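Local coordinates for FMN-binding protein (Syntrophomonas wolfei subsp. wolfei, PDB 3IN6) that is a flavoprotein, probably of the split-barrel type, that binds flavin mononucleotide at a site completed by a second subunit, at residues D57-Y71 against Y124-I137. Sequence-based numbering, arbitrary orientation.
Sequences DDTIICARFGADKTY and YKNFPLKNCLVFKI. With FMN (flavin mononucleotide), chain C.
Asp58 O takes the Ile137 N-H where strands 59-64 and 131-137 begin their antiparallel pairing (closest approach of the axes 4.7 Å), which runs down to Arg64. There Lys130 N (2.9 Å) and Asn131 N (3.2 Å) both donate to Arg64 O, a classic beta bulge. The buried apolar part lies along the strands. Cys62 CB meets the edge of the Phe135 ring at CE2 (3.7 Å), and the side chains of Ile60 and Ile137 cross at about a right angle, touching through their CG1 atoms. Packing is tightest on the other face, where Ala63 CB and Leu129 CD1 are squeezed to 3.3 Å beside helix 110-120. Beyond the bulge the contact turns polar and faces solvent at Asp68 and Lys130. With CG anti to the backbone N (chi1 -170°) and a bend at chi2, Arg64 runs alongside Asn131, its NE bonding Gly66 O (2.8 Å) and its NH2 forming a salt bridge with Asp68 OD1. The weak Lys130 NZ-Asp68 OD1 bridge (3.3 Å) lets one carboxylate oxygen serve both cations, probably easing the closeness of Lys130 NZ over one guanidinium face; Tyr71 lies over the opposite face. A leucine in place of Arg64 would probably leave Gly66 O without this donor and take the closer of these two cations from Asp68. Nearer the flavin, Phe65 lays one ring face over FMN C2, while its CZ abuts Tyr124 CG (3.6 Å); Leu146 of the second subunit packs on Tyr124. Phe65 N and Gly66 N grip FMN O2, Ala63 O accepts from N3, and Thr70 holds the phosphate: strand end, turn and first helical turn bind the cofactor, consistent with dimeric split-barrel flavoproteins.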
loop_
_atom_site.group_PDB
_atom_site.type_symbol
_atom_site.label_atom_id
_atom_site.label_comp_id
_atom_site.label_asym_id
_atom_site.label_seq_id
_atom_site.Cartn_x
_atom_site.Cartn_y
_atom_site.Cartn_z
ATOM N N ASP A 57 -11.959 -18.985 3.878
ATOM C CA ASP A 57 -12.430 -17.852 3.101
ATOM C C ASP A 57 -12.512 -16.590 3.946
ATOM O O ASP A 57 -12.874 -15.524 3.420
ATOM C CB ASP A 57 -13.858 -18.127 2.608
ATOM C CG ASP A 57 -13.938 -19.248 1.563
ATOM O OD1 ASP A 57 -12.960 -19.492 0.826
ATOM O OD2 ASP A 57 -15.011 -19.878 1.463
ATOM N N ASP A 58 -12.198 -16.700 5.238
ATOM C CA ASP A 58 -12.371 -15.594 6.162
ATOM C C ASP A 58 -11.140 -15.184 6.984
ATOM O O ASP A 58 -11.227 -14.249 7.757
ATOM C CB ASP A 58 -13.532 -15.936 7.107
ATOM C CG ASP A 58 -13.374 -17.311 7.771
ATOM O OD1 ASP A 58 -12.249 -17.685 8.157
ATOM O OD2 ASP A 58 -14.389 -18.036 7.894
ATOM N N THR A 59 -9.989 -15.823 6.797
ATOM C CA THR A 59 -8.856 -15.540 7.685
ATOM C C THR A 59 -7.509 -15.354 6.991
ATOM O O THR A 59 -7.181 -16.068 6.049
ATOM C CB THR A 59 -8.675 -16.718 8.675
ATOM O OG1 THR A 59 -9.909 -17.006 9.343
ATOM C CG2 THR A 59 -7.585 -16.443 9.706
ATOM N N ILE A 60 -6.734 -14.382 7.466
ATOM C CA ILE A 60 -5.338 -14.220 7.041
ATOM C C ILE A 60 -4.527 -14.177 8.332
ATOM O O ILE A 60 -4.902 -13.495 9.292
ATOM C CB ILE A 60 -5.060 -12.957 6.174
ATOM C CG1 ILE A 60 -5.687 -13.094 4.791
ATOM C CG2 ILE A 60 -3.549 -12.759 5.977
ATOM C CD1 ILE A 60 -5.680 -11.791 4.013
ATOM N N ILE A 61 -3.462 -14.969 8.378
ATOM C CA ILE A 61 -2.542 -14.962 9.507
ATOM C C ILE A 61 -1.212 -14.453 8.988
ATOM O O ILE A 61 -0.843 -14.635 7.825
ATOM C CB ILE A 61 -2.403 -16.307 10.267
ATOM C CG1 ILE A 61 -1.909 -17.440 9.364
ATOM C CG2 ILE A 61 -3.732 -16.706 10.909
ATOM C CD1 ILE A 61 -1.400 -18.641 10.168
ATOM N N CYS A 62 -0.486 -13.830 9.891
ATOM C CA CYS A 62 0.702 -13.121 9.533
ATOM C C CYS A 62 1.700 -13.138 10.687
ATOM O O CYS A 62 1.311 -12.964 11.860
ATOM C CB CYS A 62 0.187 -11.714 9.241
ATOM S SG CYS A 62 1.299 -10.396 9.273
ATOM N N ALA A 63 2.970 -13.366 10.357
ATOM C CA ALA A 63 4.034 -13.362 11.347
ATOM C C ALA A 63 4.439 -11.926 11.624
ATOM O O ALA A 63 4.721 -11.174 10.695
ATOM C CB ALA A 63 5.232 -14.132 10.846
ATOM N N ARG A 64 4.454 -11.530 12.886
ATOM C CA ARG A 64 4.926 -10.205 13.218
ATOM C C ARG A 64 6.295 -10.306 13.909
ATOM O O ARG A 64 6.406 -10.770 15.057
ATOM C CB ARG A 64 3.903 -9.453 14.055
ATOM C CG ARG A 64 4.237 -7.977 14.229
ATOM C CD ARG A 64 4.963 -7.770 15.517
ATOM N NE ARG A 64 5.676 -6.502 15.623
ATOM C CZ ARG A 64 6.002 -5.946 16.784
ATOM N NH1 ARG A 64 5.650 -6.528 17.922
ATOM N NH2 ARG A 64 6.661 -4.797 16.813
ATOM N N PHE A 65 7.334 -9.917 13.167
ATOM C CA PHE A 65 8.705 -9.903 13.669
ATOM C C PHE A 65 9.342 -8.504 13.592
ATOM O O PHE A 65 10.181 -8.175 14.426
ATOM C CB PHE A 65 9.570 -10.981 13.000
ATOM C CG PHE A 65 9.630 -10.902 11.498
ATOM C CD1 PHE A 65 8.674 -11.547 10.712
ATOM C CD2 PHE A 65 10.680 -10.237 10.860
ATOM C CE1 PHE A 65 8.748 -11.499 9.309
ATOM C CE2 PHE A 65 10.760 -10.180 9.459
ATOM C CZ PHE A 65 9.792 -10.810 8.686
ATOM N N GLY A 66 8.958 -7.696 12.599
ATOM C CA GLY A 66 9.403 -6.304 12.499
ATOM C C GLY A 66 8.132 -5.485 12.568
ATOM O O GLY A 66 7.364 -5.588 13.545
ATOM N N ALA A 67 7.913 -4.652 11.551
ATOM C CA ALA A 67 6.654 -3.945 11.390
ATOM C C ALA A 67 6.083 -3.304 12.657
ATOM O O ALA A 67 4.913 -3.499 12.962
ATOM C CB ALA A 67 5.633 -4.930 10.788
ATOM N N ASP A 68 6.901 -2.518 13.358
ATOM C CA ASP A 68 6.517 -1.864 14.630
ATOM C C ASP A 68 5.371 -0.857 14.533
ATOM O O ASP A 68 4.443 -0.903 15.331
ATOM C CB ASP A 68 7.722 -1.131 15.228
ATOM C CG ASP A 68 8.861 -2.068 15.642
ATOM O OD1 ASP A 68 8.615 -3.267 15.882
ATOM O OD2 ASP A 68 10.006 -1.573 15.748
ATOM N N LYS A 69 5.447 0.069 13.580
ATOM C CA LYS A 69 4.401 1.086 13.389
ATOM C C LYS A 69 3.109 0.412 12.908
ATOM O O LYS A 69 2.021 0.688 13.421
ATOM C CB LYS A 69 4.889 2.152 12.410
ATOM C CG LYS A 69 4.030 3.423 12.211
ATOM C CD LYS A 69 3.827 4.205 13.500
ATOM C CE LYS A 69 4.092 5.732 13.338
ATOM N NZ LYS A 69 3.373 6.342 12.211
ATOM N N THR A 70 3.243 -0.476 11.932
ATOM C CA THR A 70 2.126 -1.294 11.425
ATOM C C THR A 70 1.387 -1.983 12.569
ATOM O O THR A 70 0.147 -1.939 12.650
ATOM C CB THR A 70 2.655 -2.350 10.445
ATOM O OG1 THR A 70 3.228 -1.660 9.331
ATOM C CG2 THR A 70 1.543 -3.276 9.936
ATOM N N TYR A 71 2.159 -2.568 13.486
ATOM C CA TYR A 71 1.594 -3.250 14.645
ATOM C C TYR A 71 0.889 -2.284 15.585
ATOM O O TYR A 71 -0.223 -2.561 16.042
ATOM C CB TYR A 71 2.694 -4.003 15.405
ATOM C CG TYR A 71 2.207 -4.681 16.649
ATOM C CD1 TYR A 71 1.374 -5.794 16.574
ATOM C CD2 TYR A 71 2.592 -4.234 17.903
ATOM C CE1 TYR A 71 0.931 -6.443 17.723
ATOM C CE2 TYR A 71 2.149 -4.878 19.059
ATOM C CZ TYR A 71 1.327 -5.978 18.955
ATOM O OH TYR A 71 0.886 -6.605 20.088
ATOM N N TYR A 124 13.944 -14.659 6.800
ATOM C CA TYR A 124 13.692 -14.059 8.100
ATOM C C TYR A 124 13.563 -15.110 9.212
ATOM O O TYR A 124 13.123 -14.786 10.315
ATOM C CB TYR A 124 12.440 -13.167 8.016
ATOM C CG TYR A 124 12.542 -12.168 6.886
ATOM C CD1 TYR A 124 13.428 -11.102 6.964
ATOM C CD2 TYR A 124 11.777 -12.304 5.731
ATOM C CE1 TYR A 124 13.549 -10.187 5.930
ATOM C CE2 TYR A 124 11.884 -11.388 4.689
ATOM C CZ TYR A 124 12.777 -10.330 4.796
ATOM O OH TYR A 124 12.907 -9.412 3.777
ATOM N N LYS A 125 13.962 -16.351 8.925
ATOM C CA LYS A 125 13.905 -17.454 9.897
ATOM C C LYS A 125 14.534 -17.091 11.247
ATOM O O LYS A 125 13.990 -17.437 12.300
ATOM C CB LYS A 125 14.584 -18.714 9.334
ATOM C CG LYS A 125 16.065 -18.548 8.997
ATOM N N ASN A 126 15.661 -16.381 11.209
ATOM C CA ASN A 126 16.363 -15.970 12.429
ATOM C C ASN A 126 15.695 -14.822 13.201
ATOM O O ASN A 126 16.039 -14.578 14.356
ATOM C CB ASN A 126 17.820 -15.614 12.118
ATOM C CG ASN A 126 18.615 -16.806 11.600
ATOM O OD1 ASN A 126 18.067 -17.888 11.371
ATOM N ND2 ASN A 126 19.915 -16.608 11.414
ATOM N N PHE A 127 14.761 -14.107 12.574
ATOM C CA PHE A 127 14.041 -13.037 13.271
ATOM C C PHE A 127 12.984 -13.683 14.169
ATOM O O PHE A 127 12.206 -14.519 13.712
ATOM C CB PHE A 127 13.408 -12.033 12.297
ATOM C CG PHE A 127 14.406 -11.138 11.617
ATOM C CD1 PHE A 127 15.072 -11.559 10.473
ATOM C CD2 PHE A 127 14.684 -9.875 12.125
ATOM C CE1 PHE A 127 16.005 -10.737 9.846
ATOM C CE2 PHE A 127 15.612 -9.044 11.507
ATOM C CZ PHE A 127 16.273 -9.474 10.366
ATOM N N PRO A 128 12.969 -13.317 15.460
ATOM C CA PRO A 128 12.010 -13.931 16.365
ATOM C C PRO A 128 10.561 -13.531 16.094
ATOM O O PRO A 128 10.278 -12.373 15.767
ATOM C CB PRO A 128 12.461 -13.444 17.744
ATOM C CG PRO A 128 13.247 -12.231 17.496
ATOM C CD PRO A 128 13.875 -12.386 16.156
ATOM N N LEU A 129 9.664 -14.504 16.239
ATOM C CA LEU A 129 8.237 -14.298 16.054
ATOM C C LEU A 129 7.660 -13.664 17.324
ATOM O O LEU A 129 7.493 -14.335 18.355
ATOM C CB LEU A 129 7.566 -15.646 15.771
ATOM C CG LEU A 129 6.110 -15.672 15.329
ATOM C CD1 LEU A 129 5.981 -15.021 13.969
ATOM C CD2 LEU A 129 5.612 -17.105 15.276
ATOM N N LYS A 130 7.373 -12.364 17.251
ATOM C CA LYS A 130 6.821 -11.617 18.399
ATOM C C LYS A 130 5.302 -11.788 18.556
ATOM O O LYS A 130 4.768 -11.766 19.673
ATOM C CB LYS A 130 7.185 -10.129 18.287
ATOM C CG LYS A 130 8.691 -9.862 18.402
ATOM C CD LYS A 130 9.049 -8.380 18.308
ATOM C CE LYS A 130 8.690 -7.815 16.947
ATOM N NZ LYS A 130 9.193 -6.418 16.718
ATOM N N ASN A 131 4.605 -11.935 17.435
ATOM C CA ASN A 131 3.167 -12.113 17.454
ATOM C C ASN A 131 2.699 -12.875 16.227
ATOM O O ASN A 131 3.319 -12.810 15.155
ATOM C CB ASN A 131 2.396 -10.766 17.386
ATOM C CG ASN A 131 2.981 -9.661 18.262
ATOM O OD1 ASN A 131 3.969 -9.026 17.896
ATOM N ND2 ASN A 131 2.315 -9.369 19.380
ATOM N N CYS A 132 1.594 -13.588 16.392
ATOM C CA CYS A 132 0.889 -14.130 15.260
ATOM C C CYS A 132 -0.340 -13.220 15.183
ATOM O O CYS A 132 -1.103 -13.126 16.147
ATOM C CB CYS A 132 0.478 -15.579 15.457
ATOM S SG CYS A 132 -0.509 -16.113 14.051
ATOM N N LEU A 133 -0.486 -12.494 14.080
ATOM C CA LEU A 133 -1.626 -11.626 13.914
ATOM C C LEU A 133 -2.687 -12.393 13.145
ATOM O O LEU A 133 -2.399 -12.976 12.100
ATOM C CB LEU A 133 -1.250 -10.336 13.176
ATOM C CG LEU A 133 -0.178 -9.476 13.839
ATOM C CD1 LEU A 133 0.104 -8.285 12.954
ATOM C CD2 LEU A 133 -0.586 -9.057 15.259
ATOM N N VAL A 134 -3.911 -12.402 13.669
ATOM C CA VAL A 134 -4.991 -13.115 13.014
ATOM C C VAL A 134 -5.956 -12.094 12.466
ATOM O O VAL A 134 -6.488 -11.282 13.231
ATOM C CB VAL A 134 -5.708 -14.075 13.990
ATOM C CG1 VAL A 134 -6.743 -14.908 13.243
ATOM C CG2 VAL A 134 -4.674 -14.982 14.706
ATOM N N PHE A 135 -6.174 -12.118 11.153
ATOM C CA PHE A 135 -7.098 -11.172 10.517
ATOM C C PHE A 135 -8.375 -11.809 9.998
ATOM O O PHE A 135 -8.367 -12.929 9.542
ATOM C CB PHE A 135 -6.457 -10.450 9.324
ATOM C CG PHE A 135 -5.219 -9.667 9.661
ATOM C CD1 PHE A 135 -5.304 -8.334 10.022
ATOM C CD2 PHE A 135 -3.954 -10.250 9.536
ATOM C CE1 PHE A 135 -4.137 -7.592 10.306
ATOM C CE2 PHE A 135 -2.794 -9.522 9.811
ATOM C CZ PHE A 135 -2.893 -8.182 10.205
ATOM N N LYS A 136 -9.467 -11.052 10.065
ATOM C CA LYS A 136 -10.730 -11.448 9.465
ATOM C C LYS A 136 -10.791 -10.712 8.152
ATOM O O LYS A 136 -10.536 -9.497 8.112
ATOM C CB LYS A 136 -11.924 -11.045 10.343
ATOM C CG LYS A 136 -13.286 -11.197 9.651
ATOM C CD LYS A 136 -14.423 -10.652 10.544
ATOM C CE LYS A 136 -15.773 -10.669 9.820
ATOM N NZ LYS A 136 -16.879 -10.086 10.652
ATOM N N ILE A 137 -11.116 -11.439 7.079
ATOM C CA ILE A 137 -11.227 -10.846 5.757
ATOM C C ILE A 137 -12.596 -10.208 5.665
ATOM O O ILE A 137 -13.608 -10.859 5.898
ATOM C CB ILE A 137 -11.105 -11.861 4.624
ATOM C CG1 ILE A 137 -9.710 -12.510 4.597
ATOM C CG2 ILE A 137 -11.424 -11.178 3.302
ATOM C CD1 ILE A 137 -9.593 -13.607 3.628
HETATM N N1 FMN C . 7.893 -7.799 8.709
HETATM C C2 FMN C . 6.944 -8.515 9.418
HETATM O O2 FMN C . 6.713 -8.239 10.600
HETATM N N3 FMN C . 6.253 -9.547 8.794
HETATM C C4 FMN C . 6.509 -9.876 7.471
HETATM O O4 FMN C . 5.874 -10.809 6.948
HETATM C C4A FMN C . 7.484 -9.159 6.760
HETATM N N5 FMN C . 7.776 -9.464 5.434
HETATM C C5A FMN C . 8.733 -8.753 4.719
HETATM C C6 FMN C . 8.988 -9.085 3.381
HETATM C C7 FMN C . 9.953 -8.382 2.656
HETATM C C7M FMN C . 10.210 -8.759 1.228
HETATM C C8 FMN C . 10.660 -7.331 3.257
HETATM C C8M FMN C . 11.695 -6.550 2.487
HETATM C C9 FMN C . 10.397 -6.993 4.592
HETATM C C9A FMN C . 9.432 -7.707 5.339
HETATM N N10 FMN C . 9.142 -7.391 6.674
HETATM C C10 FMN C . 8.180 -8.116 7.384
HETATM C "C1'" FMN C . 9.881 -6.281 7.389
HETATM C "C2'" FMN C . 9.091 -4.974 7.448
HETATM O "O2'" FMN C . 8.692 -4.573 6.155
HETATM C "C3'" FMN C . 9.955 -3.905 8.130
HETATM O "O3'" FMN C . 10.062 -4.227 9.503
HETATM C "C4'" FMN C . 9.422 -2.477 7.964
HETATM O "O4'" FMN C . 10.400 -1.552 8.385
HETATM C "C5'" FMN C . 8.161 -2.229 8.775
HETATM O "O5'" FMN C . 7.690 -0.929 8.515
HETATM P P FMN C . 6.845 -0.087 9.609
HETATM O O1P FMN C . 7.719 0.346 10.754
HETATM O O2P FMN C . 5.685 -0.888 10.179
HETATM O O3P FMN C . 6.411 1.127 8.858
HETATM O O HOH W 1 11.574 -10.122 15.645
#